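Local structure of putative signal recognition particle protein (Chaetomium thermophilum, 5CK5) at residues 25-30 with 165-170; 170-175 with 224-229. The protein binds GTP and GDP through a P-loop fold and is probably the beta subunit of the signal recognition particle receptor at the endoplasmic reticulum membrane. One frame throughout, in Å; residues are numbered along the deposited sequence.

Contact 1 (25-30 with 165-170). With GDP (guanosine-5'-diphosphate), chain E.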
loop_
_atom_site.group_PDB
_atom_site.type_symbol
_atom_site.label_atom_id
_atom_site.label_comp_id
_atom_site.label_asym_id
_atom_site.label_seq_id
_atom_site.Cartn_x
_atom_site.Cartn_y
_atom_site.Cartn_z
ATOM N N ILE A 25 -0.266 0.926 -4.562
ATOM C CA ILE A 25 1.001 1.586 -4.751
ATOM C C ILE A 25 2.114 0.565 -4.647
ATOM O O ILE A 25 1.948 -0.487 -4.061
ATOM C CB ILE A 25 1.183 2.704 -3.707
ATOM C CG1 ILE A 25 1.170 2.133 -2.303
ATOM C CG2 ILE A 25 0.030 3.611 -3.747
ATOM C CD1 ILE A 25 1.081 3.169 -1.236
ATOM N N GLY A 26 3.251 0.874 -5.239
ATOM C CA GLY A 26 4.393 -0.008 -5.185
ATOM C C GLY A 26 5.341 0.370 -6.298
ATOM O O GLY A 26 4.975 1.130 -7.173
ATOM N N PRO A 27 6.544 -0.204 -6.291
ATOM C CA PRO A 27 7.627 0.087 -7.241
ATOM C C PRO A 27 7.326 -0.370 -8.661
ATOM O O PRO A 27 6.369 -1.109 -8.861
ATOM C CB PRO A 27 8.806 -0.701 -6.667
ATOM C CG PRO A 27 8.156 -1.848 -5.934
ATOM C CD PRO A 27 6.921 -1.254 -5.325
ATOM N N SER A 28 8.116 0.070 -9.634
ATOM C CA SER A 28 7.961 -0.446 -10.983
ATOM C C SER A 28 8.133 -1.966 -10.938
ATOM O O SER A 28 8.938 -2.475 -10.161
ATOM C CB SER A 28 8.985 0.180 -11.935
ATOM O OG SER A 28 8.810 1.580 -12.054
ATOM N N GLY A 29 7.340 -2.697 -11.713
ATOM C CA GLY A 29 7.578 -4.121 -11.863
ATOM C C GLY A 29 7.030 -5.035 -10.782
ATOM O O GLY A 29 7.443 -6.187 -10.677
ATOM N N ALA A 30 6.150 -4.507 -9.943
ATOM C CA ALA A 30 5.552 -5.280 -8.861
ATOM C C ALA A 30 4.393 -6.100 -9.379
ATOM O O ALA A 30 4.106 -7.175 -8.880
ATOM C CB ALA A 30 5.091 -4.374 -7.774
ATOM N N VAL A 165 -5.299 0.942 1.513
ATOM C CA VAL A 165 -4.108 0.986 0.667
ATOM C C VAL A 165 -3.583 -0.423 0.388
ATOM O O VAL A 165 -3.530 -1.239 1.295
ATOM C CB VAL A 165 -2.995 1.824 1.318
ATOM C CG1 VAL A 165 -1.676 1.576 0.646
ATOM C CG2 VAL A 165 -3.350 3.288 1.295
ATOM N N ILE A 166 -3.225 -0.723 -0.860
ATOM C CA ILE A 166 -2.559 -1.990 -1.145
ATOM C C ILE A 166 -1.125 -1.753 -1.564
ATOM O O ILE A 166 -0.896 -1.219 -2.634
ATOM C CB ILE A 166 -3.247 -2.796 -2.264
ATOM C CG1 ILE A 166 -4.631 -3.257 -1.832
ATOM C CG2 ILE A 166 -2.434 -4.029 -2.611
ATOM C CD1 ILE A 166 -5.372 -4.021 -2.903
ATOM N N PHE A 167 -0.159 -2.172 -0.741
ATOM C CA PHE A 167 1.245 -2.081 -1.133
ATOM C C PHE A 167 1.793 -3.377 -1.762
ATOM O O PHE A 167 2.161 -4.326 -1.090
ATOM C CB PHE A 167 2.127 -1.668 0.054
ATOM C CG PHE A 167 3.515 -1.251 -0.358
ATOM C CD1 PHE A 167 3.733 -0.028 -0.982
ATOM C CD2 PHE A 167 4.594 -2.108 -0.180
ATOM C CE1 PHE A 167 5.009 0.348 -1.394
ATOM C CE2 PHE A 167 5.867 -1.743 -0.592
ATOM C CZ PHE A 167 6.072 -0.509 -1.202
ATOM N N LEU A 168 1.922 -3.331 -3.079
ATOM C CA LEU A 168 2.312 -4.454 -3.910
ATOM C C LEU A 168 3.801 -4.478 -4.182
ATOM O O LEU A 168 4.378 -3.474 -4.553
ATOM C CB LEU A 168 1.551 -4.365 -5.234
ATOM C CG LEU A 168 1.453 -5.551 -6.185
ATOM C CD1 LEU A 168 0.819 -6.774 -5.530
ATOM C CD2 LEU A 168 0.618 -5.111 -7.340
ATOM N N LEU A 169 4.427 -5.634 -4.022
ATOM C CA LEU A 169 5.836 -5.771 -4.369
ATOM C C LEU A 169 6.124 -7.116 -5.017
ATOM O O LEU A 169 5.389 -8.077 -4.841
ATOM C CB LEU A 169 6.729 -5.586 -3.147
ATOM C CG LEU A 169 6.573 -6.538 -1.975
ATOM C CD1 LEU A 169 7.544 -7.690 -2.118
ATOM C CD2 LEU A 169 6.796 -5.785 -0.678
ATOM N N ASP A 170 7.210 -7.178 -5.765
ATOM C CA ASP A 170 7.608 -8.415 -6.385
ATOM C C ASP A 170 8.422 -9.224 -5.378
ATOM O O ASP A 170 9.519 -8.826 -4.998
ATOM C CB ASP A 170 8.396 -8.124 -7.649
ATOM C CG ASP A 170 8.663 -9.346 -8.447
ATOM O OD1 ASP A 170 8.580 -10.441 -7.871
ATOM O OD2 ASP A 170 8.936 -9.217 -9.657
HETATM P PB GDP E . 4.130 -2.300 -12.622
HETATM O O1B GDP E . 2.986 -1.501 -13.189
HETATM O O2B GDP E . 5.432 -1.781 -13.144
HETATM O O3B GDP E . 4.185 -2.215 -11.140
HETATM O O3A GDP E . 4.077 -3.874 -12.913
HETATM P PA GDP E . 3.556 -4.581 -14.242
HETATM O O1A GDP E . 2.195 -5.140 -14.026
HETATM O O2A GDP E . 3.631 -3.694 -15.451
HETATM O "O5'" GDP E . 4.701 -5.651 -14.470
HETATM C "C5'" GDP E . 5.154 -6.612 -13.548
HETATM C "C4'" GDP E . 5.716 -7.707 -14.434
HETATM O "O4'" GDP E . 5.609 -8.890 -13.666
HETATM C "C3'" GDP E . 4.829 -7.872 -15.672
HETATM O "O3'" GDP E . 5.496 -8.315 -16.871
HETATM C "C2'" GDP E . 3.850 -8.937 -15.270
HETATM O "O2'" GDP E . 3.490 -9.718 -16.404
HETATM C "C1'" GDP E . 4.644 -9.747 -14.267
HETATM N N9 GDP E . 3.692 -10.222 -13.264
HETATM C C8 GDP E . 2.646 -9.566 -12.751
HETATM N N7 GDP E . 2.012 -10.347 -11.851
HETATM C C5 GDP E . 2.663 -11.522 -11.792
HETATM C C6 GDP E . 2.546 -12.802 -11.074
HETATM O O6 GDP E . 1.649 -13.016 -10.247
HETATM N N1 GDP E . 3.440 -13.741 -11.334
HETATM C C2 GDP E . 4.437 -13.568 -12.204
HETATM N N2 GDP E . 5.321 -14.562 -12.418
HETATM N N3 GDP E . 4.613 -12.438 -12.894
HETATM C C4 GDP E . 3.770 -11.414 -12.730
#
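Ile25 lies opposite Phe167 where two parallel strands come to the nucleotide. Two backbone bonds tie the strands: Ile25 N donates to Ile166 O (3.0 Å), and Leu168 N returns the bond to Ile25 O (3.0 Å). Phe167 CA adds a C-H...O contact to Ile25 O at 3.4 Å.

The chi1 of Ile25 (61°) sets CG1 between its own N and carbonyl carbon; placed there, Ile25 CG1 lies 3.6 Å from Phe167 CD1, the two side chains crossing at about a right angle. CD1 of Ile25 reaches on to Val165 CG1. Past this pair the chain leaves the sheet as the P-loop. Gly26 takes backbone angles that suit glycine, and its CA packs 3.5 Å from Leu168 O. Pro27 to Ala30 form a type II turn with Gly29 at positive phi, and the turn presents amides to the GDP: Gly29 N bonds O2B at 2.6 Å, nearly straight at 170°, and Ala30 N bonds O3B at 3.2 Å. Ala30 CB faces back to the strand, 3.4 Å from Leu168 O, so the loop rests on the strand end while its amides hold the beta phosphate.

Further out, Lys220 pairs with Asp170 OD2 in a salt bridge and also donates to Gly29 O and to the nucleotide, linking strand end, P-loop and ligand. Asn219 ND2 bonds Ala30 O.

Strand 158-170 runs between strands 21-25 and 214-219, parallel to both. Helix 180-201 packs on Ile25 and Phe167, the Phe167 ring meeting Tyr188 edge-to-face, while helix 123-131 touches Ile25, Pro27 and Val165.

Contact 2 (170-175 with 224-229); sequences DAAALA and FTAVPA
Asn219, Lys220, Gln221 and Asp222 fit the NKxD (G4) guanine-specificity motif of P-loop GTPases, and the loop segment 224-229 comes just after it. There it meets loop 170-175, which leaves the neighbouring strand 158-170 and is tied to the motif by a backbone bond between Ala171 and Asn219. One backbone bond joins the two loops, Val227 N to Ala171 O at 3.1 Å. Although straight at the hydrogen (171°), it reaches the oxygen from above the carbonyl plane, 61° out of it.

Val227 does most of the packing. Its CG2, anti to the carbonyl carbon and beside the backbone N, meets Ala175 CB at 3.5 Å and also lies against Ala171 O and Leu174 CB. Ala175 CB in turn rests 3.6 Å from Thr225 O. The backbones come near each other at Ala172 and Ala226, whose CA atoms are 3.8 Å apart; such small side chains let the loops approach this closely. Ala171 CB sits 3.7 Å from Val227 O, which accepts from Gln221 NE2.

Asp170 shapes the first loop: OD1 takes the amide of Ala172 (3.0 Å) in an Asx turn and, weakly, that of Ala173.

Pro228 is the N-cap of helix 229-248, whose Val232 touches both Val227 and Leu174. Leu174 also packs on Tyr181 and Leu182 of helix 180-201, so the contact lies where the beginnings of these two helices come together.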
loop_
_atom_site.group_PDB
_atom_site.type_symbol
_atom_site.label_atom_id
_atom_site.label_comp_id
_atom_site.label_asym_id
_atom_site.label_seq_id
_atom_site.Cartn_x
_atom_site.Cartn_y
_atom_site.Cartn_z
ATOM N N ASP A 170 7.210 -7.178 -5.765
ATOM C CA ASP A 170 7.608 -8.415 -6.385
ATOM C C ASP A 170 8.422 -9.224 -5.378
ATOM O O ASP A 170 9.519 -8.826 -4.998
ATOM C CB ASP A 170 8.396 -8.124 -7.649
ATOM C CG ASP A 170 8.663 -9.346 -8.447
ATOM O OD1 ASP A 170 8.580 -10.441 -7.871
ATOM O OD2 ASP A 170 8.936 -9.217 -9.657
ATOM N N ALA A 171 7.870 -10.350 -4.944
ATOM C CA ALA A 171 8.499 -11.184 -3.926
ATOM C C ALA A 171 9.661 -12.011 -4.470
ATOM O O ALA A 171 10.489 -12.485 -3.711
ATOM C CB ALA A 171 7.483 -12.072 -3.298
ATOM N N ALA A 172 9.701 -12.212 -5.782
ATOM C CA ALA A 172 10.797 -12.942 -6.413
ATOM C C ALA A 172 12.061 -12.110 -6.487
ATOM O O ALA A 172 13.139 -12.585 -6.153
ATOM C CB ALA A 172 10.400 -13.384 -7.806
ATOM N N ALA A 173 11.917 -10.864 -6.926
ATOM C CA ALA A 173 13.034 -9.935 -7.030
ATOM C C ALA A 173 13.630 -9.650 -5.656
ATOM O O ALA A 173 14.792 -9.276 -5.521
ATOM C CB ALA A 173 12.595 -8.662 -7.692
ATOM N N LEU A 174 12.808 -9.816 -4.635
ATOM C CA LEU A 174 13.217 -9.558 -3.275
ATOM C C LEU A 174 14.263 -10.570 -2.816
ATOM O O LEU A 174 15.063 -10.305 -1.925
ATOM C CB LEU A 174 11.984 -9.596 -2.386
ATOM C CG LEU A 174 11.863 -8.721 -1.146
ATOM C CD1 LEU A 174 11.242 -9.527 -0.024
ATOM C CD2 LEU A 174 13.189 -8.118 -0.735
ATOM N N ALA A 175 14.277 -11.722 -3.469
ATOM C CA ALA A 175 15.102 -12.844 -3.044
ATOM C C ALA A 175 16.572 -12.670 -3.386
ATOM O O ALA A 175 17.421 -13.444 -2.932
ATOM C CB ALA A 175 14.582 -14.131 -3.670
ATOM N N PHE A 224 8.992 -20.239 -8.279
ATOM C CA PHE A 224 9.607 -21.082 -7.268
ATOM C C PHE A 224 10.564 -20.293 -6.368
ATOM O O PHE A 224 10.704 -20.578 -5.177
ATOM C CB PHE A 224 10.331 -22.222 -7.968
ATOM C CG PHE A 224 9.412 -23.104 -8.780
ATOM C CD1 PHE A 224 9.217 -22.862 -10.133
ATOM C CD2 PHE A 224 8.715 -24.151 -8.187
ATOM C CE1 PHE A 224 8.365 -23.663 -10.881
ATOM C CE2 PHE A 224 7.869 -24.952 -8.931
ATOM C CZ PHE A 224 7.693 -24.710 -10.275
ATOM N N THR A 225 11.182 -19.275 -6.957
ATOM C CA THR A 225 12.173 -18.436 -6.296
ATOM C C THR A 225 11.582 -17.334 -5.411
ATOM O O THR A 225 12.309 -16.664 -4.683
ATOM C CB THR A 225 13.101 -17.801 -7.342
ATOM O OG1 THR A 225 13.976 -16.862 -6.709
ATOM C CG2 THR A 225 12.293 -17.103 -8.412
ATOM N N ALA A 226 10.268 -17.157 -5.474
ATOM C CA ALA A 226 9.580 -16.126 -4.705
ATOM C C ALA A 226 9.650 -16.361 -3.191
ATOM O O ALA A 226 9.416 -17.463 -2.704
ATOM C CB ALA A 226 8.145 -16.020 -5.148
ATOM N N VAL A 227 9.958 -15.292 -2.463
ATOM C CA VAL A 227 10.030 -15.277 -1.002
ATOM C C VAL A 227 8.642 -15.410 -0.347
ATOM O O VAL A 227 7.736 -14.630 -0.629
ATOM C CB VAL A 227 10.705 -13.954 -0.534
ATOM C CG1 VAL A 227 10.968 -13.955 0.952
ATOM C CG2 VAL A 227 11.995 -13.742 -1.273
ATOM N N PRO A 228 8.481 -16.384 0.563
ATOM C CA PRO A 228 7.194 -16.609 1.227
ATOM C C PRO A 228 6.817 -15.431 2.111
ATOM O O PRO A 228 7.683 -14.676 2.520
ATOM C CB PRO A 228 7.436 -17.879 2.042
ATOM C CG PRO A 228 8.880 -17.892 2.282
ATOM C CD PRO A 228 9.512 -17.306 1.060
ATOM N N ALA A 229 5.529 -15.283 2.387
ATOM C CA ALA A 229 5.019 -14.070 2.978
ATOM C C ALA A 229 5.600 -13.801 4.352
ATOM O O ALA A 229 5.755 -12.643 4.739
ATOM C CB ALA A 229 3.510 -14.133 3.056
#

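How the contacts relate
The two contacts follow in series along the chain, their centres about 13 Å apart, and Asp170 is the residue they share: it ends strand 158-170 in contact 1 and starts the loop of contact 2. Contact 1 is buried, its centre about 7 Å from the centre of the chain, whereas contact 2 is partly buried, its centre about 18 Å from the centre of the chain. Both belong to the nucleotide-binding end of the mixed sheet, and helix 180-201 borders each. The ends of the parallel strands 21-25, 158-170 and 214-219 bring the P-loop and Asn219, Lys220 and Asp222 to the same nucleotide.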